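Local coordinates for N-formylglutamate amidohydrolase (Ralstonia eutropha, PDB 2Q7S), which binds a zinc ion and is probably a hydrolase of the N-formylglutamate amidohydrolase type, at residues 80-85 against 143-148; 89-94 against 102-107; 95-100 against 131-136; 177-182 against 224-229. One frame throughout, in Å; residues are numbered along the deposited sequence. Where two conformers were deposited one is given.

How the contacts relate
From the N terminus, the loop 80-85 that follows strand 71-75 is the first segment, and contact 1 closes a long excursion by setting it on helix 134-163 at 143-148. Nested inside are contacts 2 and 3, which cross one another, their segments alternating as 89-94, 95-100, 102-107 and 131-136. They touch where Ile91 meets Leu96 and Trp100. Contact 3 ends at the start of the helix that contact 1 uses further along, so the excursion is fastened to that helix at two levels. Contact 4 comes later, in series with the others, joining helix 178-181 to the loop after the edge strand 222-224.

Contact 1. Residues 80-85 against 143-148; sequences VYIDPN and RYYRPY
The loop that leaves strand 71-75 and supplies a second-shell residue to the zinc site lies on helix 134-163, where Tyr81, Ile82 and Pro84 meet Tyr144, Tyr145 and Tyr148. Tyr81 drives its ring edge at the face of Tyr144, CE2 of Tyr81 standing 3.4 Å from CE2 of Tyr144. The planes are 84° apart, a T-shaped pair. With CG of Tyr81 anti to its own backbone N (chi1 -177°), the ring extends toward the helix, while its OH reaches Asp40 and accepts a hydrogen bond from a water 2.9 Å from it. Ile82 fills the groove between two tyrosines: its CG2 is 4.0 Å from CB of Tyr144, and its CD1 is 3.9 Å from CB of Tyr145. A branched aliphatic chain suits this place because each arm has its own neighbour.

Asp83 turns its CB away from the helix, and its carboxylate lies near the zinc site. Its OD1 accepts from the backbone N of Asn85 at 2.9 Å, closing an Asx turn, and also bonds His32, one of the zinc ligands, while OD2 pairs with Arg79. These partners would hold the carboxylate in place and may polarise the histidine. The turn leads through Pro84, a compact ring that packs on a larger one: its CG lies over the face of Tyr148, 4.3 Å from the ring centroid, a CH-pi contact, and its CB is 3.5 Å from CD2 of Tyr148. Tyr145 slants past CA of Pro84, carrying its hydroxyl to the carbonyl of Arg86, and Tyr148 OH bonds Asp29.

Contact 2. Residues 89-94 against 102-107; sequences DDIDPA and TPLAPG
An inverse gamma turn centred on Asp90 brings a backbone carbonyl and a carboxylate to bear on successive parts of the irregular segment 102-107. Ala105 N donates to Asp89 O at 2.8 Å, nearly straight at 171°. Two residues on, Gly107 N donates to Asp90 OD1 at 3.0 Å, approaching from above the carboxylate plane. The same oxygen bonds the hydroxyl of Thr110, so two donors grip that one oxygen, a place suited to a short acidic side chain.

Asp89 is tied in through water. One water donates to its OD1 and to Ala105 O, and a second to its OD2 and to Pro103 O. With chi1 at 65°, CG of Asp89 sits between the backbone N and the carbonyl carbon, where both carboxylate oxygens can face the other segment.

Leu104 provides the apolar centre. Its forked end closes on the branch point of Ile91, CD2 of Leu104 being 3.9 Å from CB of Ile91, and its CD1 slides past Pro93 at 4.0 Å from CD. Ile91 O, buried beneath Leu104 and Pro106, finds no hydrogen-bond partner.

The pair of segments lies at the surface, joined by a short connection that contains strand 96-97; Ile91 packs inward on Leu116 and Trp100, and Trp100 in turn rests on helix 134-163.

Contact 3. Residues 95-100 against 131-136; sequences QLEGPW and KLTVAE
Glu97 and Thr133 run side by side and point the same way from a tiny two-stranded parallel sheet, 96-97 beside 132-133, while Leu96 and Leu132 occupy its other face. The strands are joined by Glu97 N donating to Leu132 O at 2.6 Å, almost straight at 171°, and by Leu132 N donating to Gln95 O at 3.1 Å in the carbonyl plane. On the face of Glu97 and Thr133, Glu97 bends at chi2 and lays OE1 3.4 Å from CG2 of Thr133. The chain of Lys131 runs alongside the backbone of Leu96, and its NZ makes a weak bond to the carbonyl of Ala94.

Where the second strand turns into helix 134-163, Val134 meets Trp100 obliquely. Its CG1, anti to the backbone N (chi1 166°), touches CE3 of the indole at 3.8 Å, and the other methyl, CG2, lies 3.4 Å from Pro99 O. Two methyls let one small residue serve both neighbours. The broad indole continues onto Val137, Gln138 and Ile141 of the same helix.

Thr133 also starts that helix. Its OG1 accepts from Glu136 N at 2.9 Å, and Glu136 OE1 answers by accepting from Thr133 N at 3.1 Å, the two reciprocal bonds of a capping box.

Contact 4. Residues 177-182 against 224-229; sequences NAYERL and RNDPYK
Tyr179 OH donates to Asp226 OD1 at 2.7 Å, the direct polar link between helix 178-181 and the loop 224-229. The ring and carboxylate planes are 60° apart: the oxygen lies at the ring's edge, yet the hydroxyl comes to it from above the carboxylate plane. A water 3.2 Å from Tyr179 OH donates to it and also to Asp226 O, giving the phenol a second tie to the same residue.

Pro227 fits between Tyr179 and Leu182. Its CB is 3.7 Å from CE1 of Tyr179 and 3.5 Å from CD1 of Leu182, whose side chain crosses it at about a right angle. CD1 of Leu182 also comes obliquely to the Tyr228 ring, 4.1 Å from CZ. Ala178 is small enough for CB to meet Tyr228 OH at 3.5 Å.

The peptide bond before Pro227 is cis, which turns the chain sharply after Asp226 and probably helps set the ring against the helix. On the helix side, Leu182 N bonds Ala178 O, which holds Ala178 and Leu182 about one helical turn apart.

The side chain of Tyr228 is about 7 Å from the zinc ion at the nearest atoms. The loop follows edge strand 222-224 of the main sheet, and Pro227 and Tyr228 both rest on Val194 of adjacent strand 193-196.

Contact 1. Residues 80-85 against 143-148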
# COMPACT_ATOMS: atom_id res chain seq x y z
N VAL A 80 4.82 -8.01 6.94
CA VAL A 80 5.96 -8.36 7.79
C VAL A 80 6.55 -9.73 7.43
O VAL A 80 7.64 -10.08 7.89
CB VAL A 80 5.58 -8.36 9.29
CG1 VAL A 80 6.75 -8.82 10.13
CG2 VAL A 80 5.12 -6.95 9.72
N TYR A 81 5.82 -10.51 6.64
CA TYR A 81 6.30 -11.78 6.08
C TYR A 81 7.04 -11.56 4.77
O TYR A 81 8.19 -11.99 4.58
CB TYR A 81 5.13 -12.72 5.88
CG TYR A 81 5.46 -14.10 5.37
CD1 TYR A 81 6.06 -15.06 6.20
CD2 TYR A 81 5.13 -14.47 4.07
CE1 TYR A 81 6.31 -16.35 5.75
CE2 TYR A 81 5.43 -15.76 3.60
CZ TYR A 81 5.98 -16.69 4.45
OH TYR A 81 6.24 -17.97 4.00
N ILE A 82 6.36 -10.90 3.83
CA ILE A 82 7.02 -10.30 2.71
C ILE A 82 6.23 -9.10 2.27
O ILE A 82 5.00 -9.12 2.30
CB ILE A 82 7.28 -11.31 1.58
CG1 ILE A 82 8.13 -10.67 0.48
CG2 ILE A 82 5.98 -11.95 1.08
CD1 ILE A 82 8.69 -11.74 -0.57
N ASP A 83 6.93 -8.03 1.92
CA ASP A 83 6.29 -6.73 1.69
C ASP A 83 6.21 -6.48 0.19
O ASP A 83 7.23 -6.14 -0.40
CB ASP A 83 7.12 -5.63 2.32
CG ASP A 83 6.47 -4.30 2.24
OD1 ASP A 83 5.56 -4.10 1.40
OD2 ASP A 83 6.84 -3.44 3.07
N PRO A 84 5.00 -6.58 -0.40
CA PRO A 84 4.91 -6.35 -1.84
C PRO A 84 5.22 -4.94 -2.33
O PRO A 84 5.34 -4.79 -3.54
CB PRO A 84 3.45 -6.70 -2.18
CG PRO A 84 2.85 -7.24 -0.97
CD PRO A 84 3.68 -6.89 0.18
N ASN A 85 5.29 -3.95 -1.44
CA ASN A 85 5.60 -2.57 -1.82
C ASN A 85 7.06 -2.32 -1.85
O ASN A 85 7.50 -1.17 -1.93
CB ASN A 85 4.94 -1.55 -0.88
CG ASN A 85 3.97 -0.64 -1.62
OD1 ASN A 85 3.44 -1.03 -2.66
ND2 ASN A 85 3.82 0.57 -1.15
N ARG A 143 5.80 -17.62 -3.98
CA ARG A 143 4.48 -17.99 -3.57
C ARG A 143 3.57 -16.80 -3.27
O ARG A 143 2.37 -16.92 -3.46
CB ARG A 143 4.52 -18.87 -2.33
CG ARG A 143 5.31 -20.12 -2.50
CD ARG A 143 5.67 -20.73 -1.10
NE ARG A 143 6.35 -22.01 -1.20
CZ ARG A 143 6.79 -22.72 -0.16
NH1 ARG A 143 6.64 -22.26 1.08
NH2 ARG A 143 7.39 -23.88 -0.36
N TYR A 144 4.11 -15.67 -2.78
CA TYR A 144 3.30 -14.58 -2.33
C TYR A 144 3.53 -13.29 -3.14
O TYR A 144 2.59 -12.69 -3.66
CB TYR A 144 3.47 -14.35 -0.81
CG TYR A 144 3.17 -15.54 0.03
CD1 TYR A 144 1.90 -15.79 0.51
CD2 TYR A 144 4.17 -16.47 0.34
CE1 TYR A 144 1.65 -16.90 1.27
CE2 TYR A 144 3.91 -17.58 1.10
CZ TYR A 144 2.66 -17.78 1.56
OH TYR A 144 2.43 -18.87 2.31
N TYR A 145 4.77 -12.87 -3.27
CA TYR A 145 5.06 -11.60 -3.95
C TYR A 145 4.77 -11.62 -5.45
O TYR A 145 4.09 -10.72 -5.97
CB TYR A 145 6.54 -11.27 -3.73
CG TYR A 145 6.99 -9.93 -4.27
CD1 TYR A 145 7.31 -9.76 -5.61
CD2 TYR A 145 7.16 -8.86 -3.43
CE1 TYR A 145 7.77 -8.52 -6.08
CE2 TYR A 145 7.64 -7.65 -3.89
CZ TYR A 145 7.89 -7.47 -5.20
OH TYR A 145 8.38 -6.23 -5.60
N ARG A 146 5.29 -12.63 -6.14
CA ARG A 146 5.18 -12.67 -7.60
C ARG A 146 3.72 -12.73 -8.07
O ARG A 146 3.34 -12.01 -8.97
CB ARG A 146 6.02 -13.81 -8.17
CG ARG A 146 7.57 -13.58 -8.08
CD ARG A 146 8.30 -14.55 -9.01
NE ARG A 146 9.67 -14.75 -8.61
CZ ARG A 146 10.69 -13.97 -8.96
NH1 ARG A 146 10.49 -12.90 -9.69
NH2 ARG A 146 11.91 -14.25 -8.53
N PRO A 147 2.89 -13.61 -7.48
CA PRO A 147 1.46 -13.58 -7.81
C PRO A 147 0.78 -12.26 -7.57
O PRO A 147 0.02 -11.81 -8.43
CB PRO A 147 0.88 -14.67 -6.91
CG PRO A 147 1.95 -15.57 -6.69
CD PRO A 147 3.17 -14.71 -6.56
N TYR A 148 1.02 -11.67 -6.39
CA TYR A 148 0.50 -10.37 -6.10
C TYR A 148 0.92 -9.38 -7.17
O TYR A 148 0.08 -8.67 -7.76
CB TYR A 148 0.96 -9.88 -4.72
CG TYR A 148 0.38 -8.52 -4.34
CD1 TYR A 148 -0.82 -8.43 -3.67
CD2 TYR A 148 1.04 -7.34 -4.68
CE1 TYR A 148 -1.37 -7.19 -3.34
CE2 TYR A 148 0.52 -6.11 -4.30
CZ TYR A 148 -0.70 -6.05 -3.66
OH TYR A 148 -1.25 -4.83 -3.30
O HOH W 1 7.16 -19.35 1.67

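Contact 2. Residues 89-94 against 102-107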
# COMPACT_ATOMS: atom_id res chain seq x y z
N ASP A 89 15.05 -6.48 -4.85
CA ASP A 89 16.44 -6.34 -4.47
C ASP A 89 16.63 -5.54 -3.17
O ASP A 89 17.75 -5.24 -2.80
CB ASP A 89 17.29 -5.80 -5.62
CG ASP A 89 16.92 -4.37 -6.04
OD1 ASP A 89 15.90 -3.81 -5.55
OD2 ASP A 89 17.67 -3.83 -6.86
N ASP A 90 15.52 -5.26 -2.48
CA ASP A 90 15.53 -4.46 -1.24
C ASP A 90 15.65 -5.38 -0.02
O ASP A 90 14.79 -5.43 0.84
CB ASP A 90 14.29 -3.58 -1.18
CG ASP A 90 14.40 -2.50 -0.14
OD1 ASP A 90 15.45 -2.38 0.55
OD2 ASP A 90 13.44 -1.73 -0.06
N ILE A 91 16.80 -6.06 0.02
CA ILE A 91 17.17 -7.03 1.02
C ILE A 91 18.58 -6.68 1.45
O ILE A 91 19.41 -6.39 0.61
CB ILE A 91 17.24 -8.46 0.45
CG1 ILE A 91 15.92 -8.88 -0.20
CG2 ILE A 91 17.68 -9.38 1.57
CD1 ILE A 91 15.94 -10.15 -1.06
N ASP A 92 18.83 -6.72 2.75
CA ASP A 92 20.17 -6.54 3.29
C ASP A 92 20.83 -7.92 3.33
O ASP A 92 20.30 -8.81 3.98
CB ASP A 92 20.06 -5.97 4.71
CG ASP A 92 21.41 -5.85 5.42
OD1 ASP A 92 22.47 -6.10 4.83
OD2 ASP A 92 21.41 -5.49 6.62
N PRO A 93 21.98 -8.09 2.63
CA PRO A 93 22.75 -9.34 2.65
C PRO A 93 22.94 -9.98 4.02
O PRO A 93 22.99 -11.21 4.12
CB PRO A 93 24.12 -8.89 2.13
CG PRO A 93 23.88 -7.74 1.31
CD PRO A 93 22.59 -7.11 1.71
N ALA A 94 23.06 -9.15 5.05
CA ALA A 94 23.32 -9.64 6.39
C ALA A 94 22.14 -10.32 7.02
O ALA A 94 22.31 -10.96 8.04
CB ALA A 94 23.82 -8.52 7.28
N THR A 102 22.05 -12.52 -7.03
CA THR A 102 22.07 -11.28 -7.79
C THR A 102 22.35 -10.09 -6.87
O THR A 102 22.31 -10.23 -5.63
CB THR A 102 20.69 -11.06 -8.50
OG1 THR A 102 19.63 -11.25 -7.56
CG2 THR A 102 20.49 -12.07 -9.66
N PRO A 103 22.70 -8.93 -7.47
CA PRO A 103 22.96 -7.73 -6.68
C PRO A 103 21.77 -7.27 -5.84
O PRO A 103 20.60 -7.28 -6.31
CB PRO A 103 23.30 -6.67 -7.74
CG PRO A 103 23.60 -7.40 -8.95
CD PRO A 103 22.91 -8.68 -8.91
N LEU A 104 22.07 -6.88 -4.60
CA LEU A 104 21.08 -6.34 -3.68
C LEU A 104 21.34 -4.86 -3.51
O LEU A 104 22.48 -4.42 -3.59
CB LEU A 104 21.16 -7.08 -2.35
CG LEU A 104 20.61 -8.52 -2.43
CD1 LEU A 104 20.71 -9.24 -1.11
CD2 LEU A 104 19.20 -8.47 -2.89
N ALA A 105 20.27 -4.10 -3.32
CA ALA A 105 20.29 -2.64 -3.26
C ALA A 105 19.34 -2.20 -2.14
O ALA A 105 18.27 -1.61 -2.40
CB ALA A 105 19.85 -2.07 -4.56
N PRO A 106 19.68 -2.54 -0.89
CA PRO A 106 18.80 -2.17 0.22
C PRO A 106 18.70 -0.63 0.47
O PRO A 106 19.68 0.10 0.33
CB PRO A 106 19.45 -2.87 1.41
CG PRO A 106 20.94 -2.99 1.06
CD PRO A 106 20.91 -3.24 -0.44
N GLY A 107 17.51 -0.17 0.85
CA GLY A 107 17.28 1.24 1.22
C GLY A 107 17.09 1.41 2.72
O GLY A 107 17.87 0.87 3.51
O HOH W 2 16.00 -1.67 -3.76
O HOH W 3 20.09 -4.69 -7.71

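Contact 3. Residues 95-100 against 131-136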
# COMPACT_ATOMS: atom_id res chain seq x y z
N GLN A 95 20.94 -10.18 6.46
CA GLN A 95 19.78 -10.88 7.00
C GLN A 95 19.66 -12.32 6.49
O GLN A 95 18.88 -13.10 7.02
CB GLN A 95 18.48 -10.06 6.84
CG GLN A 95 17.84 -9.94 5.48
CD GLN A 95 16.64 -8.97 5.48
OE1 GLN A 95 16.61 -7.96 4.73
NE2 GLN A 95 15.66 -9.24 6.34
N LEU A 96 20.47 -12.68 5.48
CA LEU A 96 20.42 -13.99 4.83
C LEU A 96 21.57 -14.90 5.27
O LEU A 96 22.68 -14.45 5.50
CB LEU A 96 20.48 -13.81 3.31
CG LEU A 96 19.37 -12.96 2.69
CD1 LEU A 96 19.43 -12.98 1.15
CD2 LEU A 96 18.07 -13.47 3.17
N GLU A 97 21.27 -16.19 5.39
CA GLU A 97 22.26 -17.22 5.60
C GLU A 97 22.63 -17.58 4.18
O GLU A 97 21.78 -18.08 3.43
CB GLU A 97 21.67 -18.43 6.31
CG GLU A 97 22.68 -19.48 6.70
CD GLU A 97 22.29 -20.88 6.27
OE1 GLU A 97 21.48 -21.02 5.33
OE2 GLU A 97 22.84 -21.85 6.85
N GLY A 98 23.88 -17.29 3.81
CA GLY A 98 24.33 -17.43 2.43
C GLY A 98 24.21 -16.18 1.56
O GLY A 98 23.52 -15.22 1.91
N PRO A 99 24.83 -16.23 0.38
CA PRO A 99 24.86 -15.10 -0.54
C PRO A 99 23.67 -15.13 -1.54
O PRO A 99 23.26 -16.20 -2.02
CB PRO A 99 26.18 -15.31 -1.27
CG PRO A 99 26.23 -16.84 -1.43
CD PRO A 99 25.51 -17.41 -0.20
N TRP A 100 23.15 -13.96 -1.86
CA TRP A 100 22.03 -13.84 -2.79
C TRP A 100 22.59 -13.95 -4.21
O TRP A 100 23.70 -13.48 -4.45
CB TRP A 100 21.36 -12.51 -2.58
CG TRP A 100 20.03 -12.37 -3.20
CD1 TRP A 100 19.69 -11.53 -4.22
CD2 TRP A 100 18.82 -13.05 -2.83
NE1 TRP A 100 18.37 -11.62 -4.49
CE2 TRP A 100 17.81 -12.56 -3.67
CE3 TRP A 100 18.50 -14.01 -1.86
CZ2 TRP A 100 16.49 -13.01 -3.60
CZ3 TRP A 100 17.16 -14.42 -1.76
CH2 TRP A 100 16.20 -13.95 -2.62
N LYS A 131 19.33 -16.23 10.93
CA LYS A 131 19.32 -15.67 9.59
C LYS A 131 18.47 -16.53 8.67
O LYS A 131 18.51 -17.76 8.76
CB LYS A 131 20.75 -15.57 9.05
CG LYS A 131 21.56 -14.50 9.74
CD LYS A 131 22.97 -14.46 9.26
CE LYS A 131 23.67 -13.17 9.72
NZ LYS A 131 24.61 -12.69 8.64
N LEU A 132 17.71 -15.89 7.79
CA LEU A 132 16.84 -16.62 6.87
C LEU A 132 17.69 -17.20 5.76
O LEU A 132 18.74 -16.66 5.40
CB LEU A 132 15.71 -15.73 6.32
CG LEU A 132 15.03 -14.80 7.34
CD1 LEU A 132 13.79 -14.20 6.73
CD2 LEU A 132 14.68 -15.50 8.62
N THR A 133 17.29 -18.35 5.25
CA THR A 133 18.07 -18.94 4.17
C THR A 133 17.73 -18.21 2.87
O THR A 133 16.66 -17.57 2.75
CB THR A 133 17.85 -20.46 4.02
OG1 THR A 133 16.52 -20.70 3.59
CG2 THR A 133 18.13 -21.20 5.35
N VAL A 134 18.63 -18.28 1.90
CA VAL A 134 18.32 -17.78 0.55
C VAL A 134 17.05 -18.46 0.01
O VAL A 134 16.09 -17.79 -0.40
CB VAL A 134 19.53 -17.93 -0.38
CG1 VAL A 134 19.15 -17.72 -1.88
CG2 VAL A 134 20.58 -16.94 0.02
N ALA A 135 17.02 -19.79 0.10
CA ALA A 135 15.90 -20.62 -0.35
C ALA A 135 14.58 -20.20 0.24
O ALA A 135 13.58 -20.14 -0.46
CB ALA A 135 16.22 -22.16 -0.06
N GLU A 136 14.56 -19.89 1.54
CA GLU A 136 13.36 -19.54 2.24
C GLU A 136 12.77 -18.21 1.74
O GLU A 136 11.55 -18.07 1.52
CB GLU A 136 13.66 -19.56 3.75
CG GLU A 136 13.13 -18.46 4.57
CD GLU A 136 13.44 -18.66 6.06
OE1 GLU A 136 14.52 -19.23 6.39
OE2 GLU A 136 12.58 -18.22 6.86

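Contact 4. Residues 177-182 against 224-229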
# COMPACT_ATOMS: atom_id res chain seq x y z
N ASN A 177 2.48 7.69 15.45
CA ASN A 177 3.87 8.04 15.63
C ASN A 177 4.73 7.71 14.42
O ASN A 177 5.90 7.41 14.57
CB ASN A 177 4.41 7.39 16.92
CG ASN A 177 4.48 5.88 16.85
OD1 ASN A 177 4.04 5.27 15.89
ND2 ASN A 177 5.05 5.28 17.88
N ALA A 178 4.17 7.80 13.21
CA ALA A 178 4.95 7.55 12.00
C ALA A 178 6.25 8.39 11.90
O ALA A 178 7.24 7.91 11.36
CB ALA A 178 4.13 7.74 10.79
N TYR A 179 6.23 9.62 12.42
CA TYR A 179 7.41 10.49 12.40
C TYR A 179 8.53 9.94 13.31
O TYR A 179 9.70 9.94 12.93
CB TYR A 179 7.05 11.93 12.84
CG TYR A 179 6.44 12.85 11.77
CD1 TYR A 179 7.06 13.04 10.53
CD2 TYR A 179 5.28 13.56 12.03
CE1 TYR A 179 6.51 13.87 9.58
CE2 TYR A 179 4.72 14.42 11.08
CZ TYR A 179 5.35 14.57 9.86
OH TYR A 179 4.85 15.43 8.91
N GLU A 180 8.16 9.50 14.51
CA GLU A 180 9.07 8.90 15.48
C GLU A 180 9.71 7.61 14.93
O GLU A 180 10.92 7.41 15.04
CB GLU A 180 8.29 8.62 16.77
CG GLU A 180 8.98 7.78 17.84
CD GLU A 180 8.18 7.71 19.16
OE1 GLU A 180 6.96 7.42 19.13
OE2 GLU A 180 8.77 7.95 20.24
N ARG A 181 8.88 6.75 14.36
CA ARG A 181 9.31 5.49 13.76
C ARG A 181 10.21 5.65 12.53
O ARG A 181 11.11 4.82 12.28
CB ARG A 181 8.08 4.71 13.32
CG ARG A 181 7.21 4.26 14.46
CD ARG A 181 6.33 3.13 13.99
NE ARG A 181 5.10 3.05 14.77
CZ ARG A 181 4.69 2.01 15.48
NH1 ARG A 181 5.40 0.88 15.54
NH2 ARG A 181 3.53 2.09 16.15
N LEU A 182 9.92 6.64 11.70
CA LEU A 182 10.86 7.07 10.68
C LEU A 182 11.80 7.94 11.50
O LEU A 182 11.54 8.18 12.67
CB LEU A 182 10.15 7.84 9.57
CG LEU A 182 8.90 7.20 8.94
CD1 LEU A 182 8.14 8.26 8.17
CD2 LEU A 182 9.22 6.00 8.04
N ARG A 224 1.07 16.59 1.50
CA ARG A 224 1.70 15.94 0.35
C ARG A 224 3.14 15.64 0.73
O ARG A 224 3.81 16.49 1.30
CB ARG A 224 1.71 16.86 -0.87
CG ARG A 224 0.30 17.20 -1.37
CD ARG A 224 0.33 17.91 -2.73
NE ARG A 224 -0.98 18.47 -3.07
CZ ARG A 224 -1.36 18.78 -4.30
NH1 ARG A 224 -0.55 18.57 -5.33
NH2 ARG A 224 -2.58 19.26 -4.51
N ASN A 225 3.60 14.44 0.41
CA ASN A 225 5.04 14.09 0.45
C ASN A 225 5.73 14.31 1.78
O ASN A 225 6.95 14.58 1.84
CB ASN A 225 5.76 14.79 -0.71
CG ASN A 225 5.21 14.33 -2.06
OD1 ASN A 225 5.37 13.18 -2.42
ND2 ASN A 225 4.50 15.21 -2.75
N ASP A 226 4.98 14.09 2.85
CA ASP A 226 5.39 14.42 4.22
C ASP A 226 4.64 13.51 5.23
O ASP A 226 3.45 13.74 5.49
CB ASP A 226 5.08 15.88 4.49
CG ASP A 226 5.59 16.36 5.84
OD1 ASP A 226 6.20 15.55 6.57
OD2 ASP A 226 5.40 17.56 6.16
N PRO A 227 5.31 12.48 5.77
CA PRO A 227 6.69 12.03 5.56
C PRO A 227 6.84 10.99 4.42
O PRO A 227 7.95 10.59 4.15
CB PRO A 227 7.05 11.39 6.90
CG PRO A 227 5.72 10.80 7.36
CD PRO A 227 4.63 11.61 6.75
N TYR A 228 5.74 10.62 3.76
CA TYR A 228 5.73 9.58 2.74
C TYR A 228 5.59 10.12 1.33
O TYR A 228 4.50 10.58 0.95
CB TYR A 228 4.57 8.62 2.97
CG TYR A 228 4.64 7.90 4.28
CD1 TYR A 228 5.51 6.87 4.47
CD2 TYR A 228 3.82 8.26 5.34
CE1 TYR A 228 5.56 6.20 5.66
CE2 TYR A 228 3.87 7.60 6.53
CZ TYR A 228 4.75 6.58 6.69
OH TYR A 228 4.79 5.89 7.89
N LYS A 229 6.67 9.99 0.56
CA LYS A 229 6.73 10.46 -0.82
C LYS A 229 6.39 9.39 -1.85
O LYS A 229 6.24 9.72 -3.01
CB LYS A 229 8.13 11.07 -1.15
CG LYS A 229 8.62 12.11 -0.18
CD LYS A 229 9.97 12.73 -0.58
CE LYS A 229 10.07 14.15 -0.04
NZ LYS A 229 11.22 14.93 -0.63
O HOH W 4 2.03 14.72 7.61